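Long-range contact in probable O-methyltransferase (PDB 6JCL), which transfers a methyl group from S-adenosyl-L-methionine to catechol-like compounds with the help of a divalent metal cation: residues 21-27 with 76-80. Sequence-based numbering, arbitrary orientation.
Sequences VGDDPAL and IWLAR
A helix N-cap and an end-on salt bridge meet in Asp24, the residue just before helix 25-36, which faces Arg80 of helix 73-82. Arg80 NH1 donates to Asp24 OD1 at 3.0 Å, and Arg80 NH2 donates to Asp24 OD2 at 2.8 Å. The NH1 bond is nearly straight (165°), lies in the guanidinium plane and uses the syn lone pair of OD1. The NH2 bond is more bent and tilts out of that plane. Each nitrogen takes one oxygen, and the carboxylate and guanidinium planes are nearly coplanar, 22° apart. The arginine chain is extended from CG to NE and carries its charged end across to the aspartate.

Asp24 OD1 has a second donor. Leu27 N donates to Asp24 OD1 at 3.2 Å, the N-capping bond, and meets it from above the carboxylate plane. The aspartate CG stands anti to the backbone N (chi1 -167°), which puts the carboxylate beside the carbonyl carbon, where OD1 can meet the N-H of Leu27 at the helix start. One carboxylate thus ties the helix start to the neighbouring helix, and the two bonds at OD1 should help fix its rotation.

Next to the salt bridge, Leu27 makes apolar contacts. Its CD1 packs tightly on Trp77 CZ2 at 3.3 Å, while CD2 touches Ile76 CG2 at 3.9 Å. Arg80 NH2 lies over one face of the indole, toward its rim. Val21 CG1 reaches the ring edge at Trp77 CH2, 4.2 Å away.

The contact joins the N-terminal helices to the Rossmann-like methyltransferase core. Trp77 packs on Lys50 and Cys53 of helix 46-58 and meets Phe73 edge-to-face; its side chain stays about 7 Å from the bound S-adenosyl-L-homocysteine. Ile76 rests on Leu105 of helix 95-107, and Ala26 touches Arg107 of the same helix.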
# COMPACT_ATOMS: atom_id res chain seq x y z
N VAL A 21 10.13 -12.89 0.02
CA VAL A 21 10.83 -12.68 -1.24
C VAL A 21 11.79 -13.84 -1.54
O VAL A 21 11.75 -14.43 -2.62
CB VAL A 21 11.57 -11.33 -1.25
CG1 VAL A 21 12.35 -11.14 -2.57
CG2 VAL A 21 10.57 -10.18 -1.07
N GLY A 22 12.63 -14.20 -0.56
CA GLY A 22 13.58 -15.28 -0.75
C GLY A 22 14.77 -14.86 -1.59
O GLY A 22 15.05 -13.68 -1.77
N ASP A 23 15.50 -15.85 -2.09
CA ASP A 23 16.64 -15.55 -2.95
C ASP A 23 16.14 -15.03 -4.30
O ASP A 23 15.26 -15.62 -4.92
CB ASP A 23 17.52 -16.78 -3.15
CG ASP A 23 17.68 -17.58 -1.88
OD1 ASP A 23 18.35 -17.09 -0.95
OD2 ASP A 23 17.14 -18.71 -1.81
N ASP A 24 16.69 -13.91 -4.73
CA ASP A 24 16.33 -13.27 -5.99
C ASP A 24 17.62 -12.90 -6.69
O ASP A 24 18.15 -11.80 -6.51
CB ASP A 24 15.44 -12.05 -5.76
CG ASP A 24 14.78 -11.56 -7.04
OD1 ASP A 24 15.44 -11.59 -8.11
OD2 ASP A 24 13.60 -11.16 -6.98
N PRO A 25 18.18 -13.82 -7.48
CA PRO A 25 19.49 -13.57 -8.11
C PRO A 25 19.48 -12.40 -9.07
O PRO A 25 20.52 -11.77 -9.27
CB PRO A 25 19.82 -14.89 -8.81
CG PRO A 25 18.53 -15.63 -8.88
CD PRO A 25 17.65 -15.16 -7.79
N ALA A 26 18.34 -12.10 -9.70
CA ALA A 26 18.29 -10.92 -10.57
C ALA A 26 18.48 -9.64 -9.77
O ALA A 26 19.24 -8.74 -10.17
CB ALA A 26 16.97 -10.87 -11.34
N LEU A 27 17.83 -9.54 -8.62
CA LEU A 27 18.02 -8.35 -7.80
C LEU A 27 19.37 -8.37 -7.08
O LEU A 27 19.97 -7.30 -6.90
CB LEU A 27 16.89 -8.22 -6.79
CG LEU A 27 15.54 -7.99 -7.47
CD1 LEU A 27 14.46 -8.12 -6.44
CD2 LEU A 27 15.46 -6.63 -8.17
N ILE A 76 12.66 -2.80 -12.03
CA ILE A 76 12.52 -4.24 -12.21
C ILE A 76 11.21 -4.72 -11.59
O ILE A 76 10.46 -5.48 -12.19
CB ILE A 76 13.73 -4.98 -11.62
CG1 ILE A 76 14.97 -4.80 -12.51
CG2 ILE A 76 13.41 -6.47 -11.44
CD1 ILE A 76 16.32 -5.19 -11.83
N TRP A 77 10.94 -4.28 -10.35
CA TRP A 77 9.71 -4.66 -9.66
C TRP A 77 8.47 -4.17 -10.40
O TRP A 77 7.48 -4.90 -10.54
CB TRP A 77 9.74 -4.09 -8.25
CG TRP A 77 10.62 -4.84 -7.26
CD1 TRP A 77 11.75 -4.37 -6.66
CD2 TRP A 77 10.40 -6.16 -6.74
NE1 TRP A 77 12.25 -5.32 -5.78
CE2 TRP A 77 11.43 -6.41 -5.80
CE3 TRP A 77 9.42 -7.14 -6.96
CZ2 TRP A 77 11.52 -7.62 -5.09
CZ3 TRP A 77 9.51 -8.35 -6.25
CH2 TRP A 77 10.56 -8.58 -5.34
N LEU A 78 8.50 -2.93 -10.89
CA LEU A 78 7.36 -2.42 -11.65
C LEU A 78 7.15 -3.24 -12.91
O LEU A 78 6.02 -3.60 -13.25
CB LEU A 78 7.57 -0.95 -12.00
CG LEU A 78 7.42 -0.03 -10.79
CD1 LEU A 78 7.95 1.37 -11.14
CD2 LEU A 78 5.95 0.02 -10.37
N ALA A 79 8.25 -3.59 -13.60
CA ALA A 79 8.15 -4.35 -14.84
C ALA A 79 7.63 -5.75 -14.58
O ALA A 79 6.86 -6.29 -15.37
CB ALA A 79 9.49 -4.39 -15.56
N ARG A 80 8.04 -6.34 -13.46
CA ARG A 80 7.49 -7.63 -13.07
C ARG A 80 5.99 -7.55 -12.87
O ARG A 80 5.25 -8.46 -13.30
CB ARG A 80 8.18 -8.10 -11.78
CG ARG A 80 9.58 -8.63 -12.01
CD ARG A 80 10.27 -8.80 -10.65
NE ARG A 80 11.52 -9.52 -10.80
CZ ARG A 80 12.35 -9.81 -9.80
NH1 ARG A 80 13.46 -10.48 -10.06
NH2 ARG A 80 12.08 -9.41 -8.56